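Local coordinates for protein citrate synthase (Metallosphaera sedula, PDB 6ABW) that probably catalyses the condensation of oxaloacetate with acetyl-CoA to give citrate and free CoA, a step of the tricarboxylic acid cycle, at residues Trp123-Val136 with Thr351-Glu363. Residues are numbered along the deposited sequence; the frame is centred on the assembly and turned at random.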
ATOM      1  N   TRP A 123     -16.427  -2.599   4.050  1.00 13.52           N
ATOM      2  CA  TRP A 123     -16.826  -1.464   4.881  1.00 13.68           C
ATOM      3  C   TRP A 123     -18.300  -1.646   5.263  1.00 14.71           C
ATOM      4  O   TRP A 123     -19.108  -2.088   4.459  1.00 12.96           O
ATOM      5  CB  TRP A 123     -16.583  -0.186   4.117  1.00 15.22           C
ATOM      6  CG  TRP A 123     -15.111   0.056   4.049  1.00 15.89           C
ATOM      7  CD1 TRP A 123     -14.212  -0.415   3.146  1.00 16.55           C
ATOM      8  CD2 TRP A 123     -14.354   0.734   5.059  1.00 16.91           C
ATOM      9  NE1 TRP A 123     -12.931  -0.051   3.532  1.00 16.39           N
ATOM     10  CE2 TRP A 123     -12.998   0.691   4.674  1.00 16.44           C
ATOM     11  CE3 TRP A 123     -14.714   1.428   6.225  1.00 18.49           C
ATOM     12  CZ2 TRP A 123     -11.994   1.286   5.442  1.00 18.85           C
ATOM     13  CZ3 TRP A 123     -13.718   2.032   6.967  1.00 20.04           C
ATOM     14  CH2 TRP A 123     -12.380   1.941   6.572  1.00 18.98           C
ATOM     15  N   ASN A 124     -18.572  -1.380   6.511  1.00 15.26           N
ATOM     16  CA  ASN A 124     -19.915  -1.521   7.125  1.00 16.70           C
ATOM     17  C   ASN A 124     -20.006  -0.579   8.333  1.00 15.74           C
ATOM     18  O   ASN A 124     -19.337  -0.794   9.335  1.00 14.29           O
ATOM     19  CB  ASN A 124     -20.123  -3.000   7.512  1.00 16.98           C
ATOM     20  CG  ASN A 124     -21.481  -3.209   8.089  1.00 18.32           C
ATOM     21  OD1 ASN A 124     -22.425  -2.738   7.511  1.00 18.48           O
ATOM     22  ND2 ASN A 124     -21.574  -3.849   9.194  1.00 17.81           N
ATOM     23  N   LYS A 125     -20.839   0.456   8.262  1.00 16.43           N
ATOM     24  CA  LYS A 125     -20.927   1.409   9.399  1.00 20.04           C
ATOM     25  C   LYS A 125     -21.026   0.809  10.773  1.00 18.17           C
ATOM     26  O   LYS A 125     -20.352   1.262  11.671  1.00 18.07           O
ATOM     27  CB  LYS A 125     -22.084   2.384   9.254  1.00 23.77           C
ATOM     28  CG  LYS A 125     -21.838   3.517   8.285  1.00 33.88           C
ATOM     29  CD  LYS A 125     -22.864   4.638   8.531  1.00 42.75           C
ATOM     30  CE  LYS A 125     -22.610   5.843   7.627  1.00 52.47           C
ATOM     31  NZ  LYS A 125     -22.020   7.005   8.372  1.00 58.60           N
ATOM     32  N   ALA A 126     -21.830  -0.241  10.965  1.00 17.62           N
ATOM     33  CA  ALA A 126     -22.017  -0.856  12.280  1.00 17.93           C
ATOM     34  C   ALA A 126     -20.821  -1.596  12.868  1.00 15.94           C
ATOM     35  O   ALA A 126     -20.723  -1.715  14.052  1.00 15.11           O
ATOM     36  CB  ALA A 126     -23.188  -1.826  12.291  1.00 20.38           C
ATOM     37  N   THR A 127     -19.923  -2.060  12.019  1.00 15.80           N
ATOM     38  CA  THR A 127     -18.799  -2.860  12.436  1.00 15.80           C
ATOM     39  C   THR A 127     -17.389  -2.257  12.135  1.00 15.14           C
ATOM     40  O   THR A 127     -16.441  -2.848  12.581  1.00 14.81           O
ATOM     41  CB  THR A 127     -18.844  -4.271  11.810  1.00 17.16           C
ATOM     42  OG1 THR A 127     -18.819  -4.214  10.380  1.00 15.02           O
ATOM     43  CG2 THR A 127     -20.090  -4.987  12.295  1.00 20.07           C
ATOM     44  N   ASN A 128     -17.309  -1.131  11.458  1.00 13.67           N
ATOM     45  CA  ASN A 128     -15.996  -0.523  11.099  1.00 11.90           C
ATOM     46  C   ASN A 128     -15.106  -0.344  12.364  1.00 12.40           C
ATOM     47  O   ASN A 128     -13.890  -0.694  12.375  1.00 12.22           O
ATOM     48  CB  ASN A 128     -16.187   0.814  10.401  1.00 11.67           C
ATOM     49  CG  ASN A 128     -16.705   0.730   8.992  1.00 11.50           C
ATOM     50  OD1 ASN A 128     -16.483  -0.284   8.271  1.00 13.45           O
ATOM     51  ND2 ASN A 128     -17.376   1.783   8.543  1.00 12.33           N
ATOM     52  N   ARG A 129     -15.673   0.141  13.466  1.00 12.95           N
ATOM     53  CA  ARG A 129     -14.899   0.471  14.634  1.00 13.61           C
ATOM     54  C   ARG A 129     -14.477  -0.783  15.344  1.00 14.94           C
ATOM     55  O   ARG A 129     -13.354  -0.864  15.775  1.00 14.30           O
ATOM     56  CB  ARG A 129     -15.638   1.484  15.515  1.00 13.67           C
ATOM     57  CG  ARG A 129     -15.828   2.807  14.843  1.00 14.60           C
ATOM     58  CD  ARG A 129     -16.914   3.664  15.558  1.00 14.91           C
ATOM     59  NE  ARG A 129     -17.077   4.919  14.862  1.00 15.89           N
ATOM     60  CZ  ARG A 129     -17.643   5.027  13.666  1.00 17.93           C
ATOM     61  NH1 ARG A 129     -18.178   3.955  13.040  1.00 18.34           N
ATOM     62  NH2 ARG A 129     -17.624   6.158  13.053  1.00 16.59           N
ATOM     63  N   ASP A 130     -15.365  -1.797  15.413  1.00 14.26           N
ATOM     64  CA  ASP A 130     -14.992  -3.090  15.966  1.00 17.91           C
ATOM     65  C   ASP A 130     -13.826  -3.701  15.147  1.00 14.79           C
ATOM     66  O   ASP A 130     -12.943  -4.340  15.732  1.00 14.41           O
ATOM     67  CB  ASP A 130     -16.150  -4.099  15.966  1.00 21.36           C
ATOM     68  CG  ASP A 130     -17.340  -3.732  16.943  1.00 31.67           C
ATOM     69  OD1 ASP A 130     -17.205  -2.997  17.952  1.00 36.40           O
ATOM     70  OD2 ASP A 130     -18.457  -4.258  16.675  1.00 41.41           O
ATOM     71  N   ASN A 131     -13.896  -3.623  13.826  1.00 13.97           N
ATOM     72  CA  ASN A 131     -12.801  -4.132  12.952  1.00 14.25           C
ATOM     73  C   ASN A 131     -11.485  -3.397  13.227  1.00 13.76           C
ATOM     74  O   ASN A 131     -10.463  -4.012  13.262  1.00 13.31           O
ATOM     75  CB  ASN A 131     -13.180  -4.006  11.466  1.00 15.64           C
ATOM     76  CG  ASN A 131     -14.371  -4.946  11.078  1.00 17.61           C
ATOM     77  OD1 ASN A 131     -15.067  -4.729  10.070  1.00 19.63           O
ATOM     78  ND2 ASN A 131     -14.576  -5.960  11.852  1.00 14.85           N
ATOM     79  N   ALA A 132     -11.539  -2.089  13.459  1.00 11.24           N
ATOM     80  CA  ALA A 132     -10.332  -1.313  13.792  1.00 11.90           C
ATOM     81  C   ALA A 132      -9.719  -1.705  15.145  1.00 11.37           C
ATOM     82  O   ALA A 132      -8.477  -1.805  15.312  1.00 12.01           O
ATOM     83  CB  ALA A 132     -10.666   0.137  13.765  1.00 11.66           C
ATOM     84  N   VAL A 133     -10.590  -1.949  16.146  1.00 11.07           N
ATOM     85  CA  VAL A 133     -10.118  -2.405  17.472  1.00 11.35           C
ATOM     86  C   VAL A 133      -9.365  -3.705  17.375  1.00 10.34           C
ATOM     87  O   VAL A 133      -8.303  -3.860  17.951  1.00  9.40           O
ATOM     88  CB  VAL A 133     -11.283  -2.558  18.478  1.00 12.04           C
ATOM     89  CG1 VAL A 133     -10.834  -3.290  19.763  1.00 13.36           C
ATOM     90  CG2 VAL A 133     -11.775  -1.172  18.873  1.00 11.97           C
ATOM     91  N   LYS A 134      -9.918  -4.627  16.589  1.00 10.65           N
ATOM     92  CA  LYS A 134      -9.262  -5.918  16.422  1.00 12.04           C
ATOM     93  C   LYS A 134      -7.899  -5.728  15.671  1.00 10.65           C
ATOM     94  O   LYS A 134      -6.921  -6.406  15.951  1.00 10.80           O
ATOM     95  CB  LYS A 134     -10.150  -6.884  15.635  1.00 15.14           C
ATOM     96  CG  LYS A 134     -11.318  -7.480  16.478  1.00 19.68           C
ATOM     97  CD  LYS A 134     -12.105  -8.535  15.723  1.00 25.24           C
ATOM     98  CE  LYS A 134     -13.169  -7.894  14.831  1.00 31.98           C
ATOM     99  NZ  LYS A 134     -13.796  -8.972  14.031  1.00 38.21           N
ATOM    100  N   LEU A 135      -7.873  -4.841  14.713  1.00  9.86           N
ATOM    101  CA  LEU A 135      -6.623  -4.585  13.973  1.00  9.31           C
ATOM    102  C   LEU A 135      -5.533  -4.030  14.907  1.00  9.53           C
ATOM    103  O   LEU A 135      -4.374  -4.383  14.784  1.00  9.41           O
ATOM    104  CB  LEU A 135      -6.924  -3.589  12.801  1.00  9.68           C
ATOM    105  CG  LEU A 135      -5.709  -3.252  11.884  1.00 10.31           C
ATOM    106  CD1 LEU A 135      -6.194  -2.840  10.495  1.00 11.06           C
ATOM    107  CD2 LEU A 135      -4.845  -2.129  12.444  1.00 11.15           C
ATOM    108  N   VAL A 136      -5.888  -3.108  15.786  1.00  9.22           N
ATOM    109  CA  VAL A 136      -4.922  -2.515  16.734  1.00  9.95           C
ATOM    110  C   VAL A 136      -4.321  -3.590  17.651  1.00  9.65           C
ATOM    111  O   VAL A 136      -3.106  -3.652  17.860  1.00  9.29           O
ATOM    112  CB  VAL A 136      -5.551  -1.364  17.548  1.00 11.70           C
ATOM    113  CG1 VAL A 136      -4.615  -0.991  18.687  1.00 12.04           C
ATOM    114  CG2 VAL A 136      -5.765  -0.180  16.591  1.00 12.50           C
ATOM    115  N   THR A 351      -1.261   3.065  13.975  1.00  9.61           N
ATOM    116  CA  THR A 351      -2.398   2.288  13.466  1.00 10.73           C
ATOM    117  C   THR A 351      -3.728   2.845  13.960  1.00 11.46           C
ATOM    118  O   THR A 351      -4.702   2.825  13.195  1.00 11.17           O
ATOM    119  CB  THR A 351      -2.357   0.763  13.773  1.00 12.19           C
ATOM    120  OG1 THR A 351      -2.356   0.547  15.198  1.00 15.29           O
ATOM    121  CG2 THR A 351      -1.161   0.140  13.104  1.00 12.50           C
ATOM    122  N   LEU A 352      -3.728   3.501  15.164  1.00 10.31           N
ATOM    123  CA  LEU A 352      -4.933   4.069  15.648  1.00 10.38           C
ATOM    124  C   LEU A 352      -5.344   5.232  14.817  1.00 10.16           C
ATOM    125  O   LEU A 352      -6.491   5.253  14.384  1.00 11.26           O
ATOM    126  CB  LEU A 352      -4.815   4.485  17.093  1.00 11.01           C
ATOM    127  CG  LEU A 352      -6.049   5.139  17.702  1.00 10.79           C
ATOM    128  CD1 LEU A 352      -7.249   4.209  17.570  1.00 11.49           C
ATOM    129  CD2 LEU A 352      -5.846   5.492  19.207  1.00 11.22           C
ATOM    130  N   GLY A 353      -4.436   6.167  14.561  1.00  9.58           N
ATOM    131  CA  GLY A 353      -4.726   7.303  13.681  1.00  8.92           C
ATOM    132  C   GLY A 353      -5.052   6.914  12.247  1.00  9.64           C
ATOM    133  O   GLY A 353      -6.010   7.436  11.673  1.00  9.62           O
ATOM    134  N   TRP A 354      -4.335   5.935  11.683  1.00  8.42           N
ATOM    135  CA  TRP A 354      -4.666   5.455  10.334  1.00  9.08           C
ATOM    136  C   TRP A 354      -6.090   4.897  10.211  1.00  9.52           C
ATOM    137  O   TRP A 354      -6.839   5.310   9.350  1.00  9.46           O
ATOM    138  CB  TRP A 354      -3.645   4.395   9.870  1.00  8.76           C
ATOM    139  CG  TRP A 354      -2.252   4.900   9.645  1.00  8.45           C
ATOM    140  CD1 TRP A 354      -1.867   6.144   9.254  1.00  8.28           C
ATOM    141  CD2 TRP A 354      -1.046   4.123   9.754  1.00  8.29           C
ATOM    142  NE1 TRP A 354      -0.503   6.186   9.127  1.00  8.55           N
ATOM    143  CE2 TRP A 354       0.020   4.947   9.397  1.00  7.98           C
ATOM    144  CE3 TRP A 354      -0.788   2.797  10.073  1.00  8.67           C
ATOM    145  CZ2 TRP A 354       1.317   4.536   9.473  1.00  8.43           C
ATOM    146  CZ3 TRP A 354       0.505   2.383  10.117  1.00  8.63           C
ATOM    147  CH2 TRP A 354       1.538   3.228   9.807  1.00  8.71           C
ATOM    148  N   THR A 355      -6.466   4.039  11.121  1.00  9.02           N
ATOM    149  CA  THR A 355      -7.764   3.408  11.081  1.00  9.60           C
ATOM    150  C   THR A 355      -8.852   4.476  11.353  1.00  9.02           C
ATOM    151  O   THR A 355      -9.904   4.532  10.655  1.00  9.54           O
ATOM    152  CB  THR A 355      -7.925   2.281  12.056  1.00 10.14           C
ATOM    153  OG1 THR A 355      -7.670   2.686  13.420  1.00 11.45           O
ATOM    154  CG2 THR A 355      -7.114   1.061  11.709  1.00 11.11           C
ATOM    155  N   ALA A 356      -8.582   5.384  12.307  1.00  8.75           N
ATOM    156  CA  ALA A 356      -9.595   6.385  12.605  1.00 10.03           C
ATOM    157  C   ALA A 356      -9.799   7.368  11.460  1.00 10.70           C
ATOM    158  O   ALA A 356     -10.976   7.780  11.156  1.00 12.18           O
ATOM    159  CB  ALA A 356      -9.247   7.142  13.900  1.00 10.65           C
ATOM    160  N   HIS A 357      -8.728   7.741  10.771  1.00 10.82           N
ATOM    161  CA  HIS A 357      -8.845   8.616   9.588  1.00 12.12           C
ATOM    162  C   HIS A 357      -9.583   7.961   8.429  1.00 11.42           C
ATOM    163  O   HIS A 357     -10.366   8.608   7.749  1.00 11.94           O
ATOM    164  CB  HIS A 357      -7.503   9.115   9.088  1.00 13.65           C
ATOM    165  CG  HIS A 357      -6.988  10.306   9.815  1.00 15.10           C
ATOM    166  ND1 HIS A 357      -7.387  11.578   9.492  1.00 19.88           N
ATOM    167  CD2 HIS A 357      -6.045  10.445  10.784  1.00 17.46           C
ATOM    168  CE1 HIS A 357      -6.810  12.446  10.321  1.00 19.87           C
ATOM    169  NE2 HIS A 357      -5.977  11.782  11.103  1.00 17.61           N
ATOM    170  N   VAL A 358      -9.327   6.691   8.170  1.00 11.30           N
ATOM    171  CA  VAL A 358      -9.968   6.054   7.059  1.00 11.02           C
ATOM    172  C   VAL A 358     -11.464   5.842   7.369  1.00 11.18           C
ATOM    173  O   VAL A 358     -12.269   6.034   6.462  1.00 12.82           O
ATOM    174  CB  VAL A 358      -9.315   4.768   6.524  1.00 11.14           C
ATOM    175  CG1 VAL A 358      -7.918   5.131   5.982  1.00 11.49           C
ATOM    176  CG2 VAL A 358      -9.228   3.659   7.526  1.00 13.31           C
ATOM    177  N   ILE A 359     -11.805   5.552   8.612  1.00 10.60           N
ATOM    178  CA  ILE A 359     -13.210   5.340   9.002  1.00 11.57           C
ATOM    179  C   ILE A 359     -13.947   6.656   8.814  1.00 13.17           C
ATOM    180  O   ILE A 359     -14.989   6.687   8.201  1.00 13.95           O
ATOM    181  CB  ILE A 359     -13.375   4.788  10.389  1.00 11.33           C
ATOM    182  CG1 ILE A 359     -12.870   3.377  10.458  1.00 10.74           C
ATOM    183  CG2 ILE A 359     -14.861   4.878  10.865  1.00 12.49           C
ATOM    184  CD1 ILE A 359     -12.763   2.813  11.808  1.00 11.31           C
ATOM    185  N   GLU A 360     -13.357   7.757   9.268  1.00 13.36           N
ATOM    186  CA  GLU A 360     -13.948   9.106   9.074  1.00 16.65           C
ATOM    187  C   GLU A 360     -14.147   9.408   7.634  1.00 16.99           C
ATOM    188  O   GLU A 360     -15.220   9.907   7.199  1.00 17.56           O
ATOM    189  CB  GLU A 360     -13.028  10.197   9.615  1.00 20.12           C
ATOM    190  CG  GLU A 360     -13.423  10.885  10.860  1.00 25.78           C
ATOM    191  CD  GLU A 360     -12.518  12.130  11.158  1.00 29.98           C
ATOM    192  OE1 GLU A 360     -12.972  12.917  12.017  1.00 31.60           O
ATOM    193  OE2 GLU A 360     -11.393  12.305  10.551  1.00 24.32           O
ATOM    194  N   TYR A 361     -13.118   9.107   6.837  1.00 15.33           N
ATOM    195  CA  TYR A 361     -13.166   9.361   5.431  1.00 16.95           C
ATOM    196  C   TYR A 361     -14.234   8.550   4.682  1.00 15.55           C
ATOM    197  O   TYR A 361     -14.993   9.126   3.880  1.00 20.71           O
ATOM    198  CB  TYR A 361     -11.771   9.183   4.811  1.00 19.63           C
ATOM    199  CG  TYR A 361     -11.722   9.563   3.371  1.00 22.24           C
ATOM    200  CD1 TYR A 361     -11.604  10.892   2.981  1.00 27.52           C
ATOM    201  CD2 TYR A 361     -11.809   8.586   2.404  1.00 28.58           C
ATOM    202  CE1 TYR A 361     -11.547  11.226   1.621  1.00 33.16           C
ATOM    203  CE2 TYR A 361     -11.784   8.893   1.060  1.00 34.57           C
ATOM    204  CZ  TYR A 361     -11.647  10.212   0.654  1.00 39.68           C
ATOM    205  OH  TYR A 361     -11.635  10.458  -0.730  1.00 44.07           O
ATOM    206  N   VAL A 362     -14.293   7.246   4.919  1.00 15.10           N
ATOM    207  CA  VAL A 362     -15.214   6.382   4.198  1.00 16.42           C
ATOM    208  C   VAL A 362     -16.654   6.775   4.638  1.00 18.73           C
ATOM    209  O   VAL A 362     -17.567   6.836   3.781  1.00 19.22           O
ATOM    210  CB  VAL A 362     -14.950   4.894   4.465  1.00 15.69           C
ATOM    211  CG1 VAL A 362     -16.057   4.034   3.954  1.00 18.31           C
ATOM    212  CG2 VAL A 362     -13.605   4.418   3.810  1.00 16.58           C
ATOM    213  N   GLU A 363     -16.848   7.001   5.937  1.00 15.77           N
ATOM    214  CA  GLU A 363     -18.238   7.189   6.447  1.00 20.32           C
ATOM    215  C   GLU A 363     -18.789   8.539   6.063  1.00 24.68           C
ATOM    216  O   GLU A 363     -19.972   8.669   5.901  1.00 27.61           O
ATOM    217  CB  GLU A 363     -18.324   6.929   7.930  1.00 19.78           C
ATOM    218  CG  GLU A 363     -18.184   5.480   8.278  1.00 19.31           C
ATOM    219  CD  GLU A 363     -18.387   5.189   9.763  1.00 18.88           C
ATOM    220  OE1 GLU A 363     -18.724   6.192  10.514  1.00 20.64           O
ATOM    221  OE2 GLU A 363     -18.203   4.009  10.249  1.00 17.89           O
TER
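Trp123 lays one face of its indole against Val362, whose CG2 stands 3.7 Å from the centroid of the six-membered ring, a CH-pi contact almost on the ring normal. It precedes an antiparallel helix pair of the mainly helical citrate synthase fold, a worked example of how salt bridge and van der Waals packing share one interface: helix 128-151 runs against helix 342-365, the local axes 10.0 Å apart at 163°. Val358 CG2 meets the ring at its edge, and Trp123 NE1 bonds to Ser212 O beyond the pair. Lys125 NZ, 4.0 Å from Glu363 OE1, probably favours the carboxylate's charge, though beyond a salt bridge. Asn128 works in both directions: OD1 accepts from Asn124 N, while ND2 gives a nearly straight bond (169°) to the anti lone pair of Glu363 OE2. With CG anti to the carbonyl carbon (chi1 -65°) and the chain extended to NE, Arg129 forms an end-on, two-nitrogen salt bridge with this carboxylate, NH2 straight to OE1, NH1 more bent to OE2, both 2.8 Å; Ile359 CG2 covers one guanidinium face. Were Glu363 an alanine, Arg129 would probably lack its countercharge and Asn128 ND2 its acceptor. Further along, methyls and small side chains pack: Ala132 CB sits 3.9 Å from both Thr355 CB and Ile359 CD1, Leu135 CD2 reaches Thr351 CB, and Val136 CG2 ends 3.8 Å from Thr351 OG1, a hydroxyl hydrogen-bonded to Leu348 O.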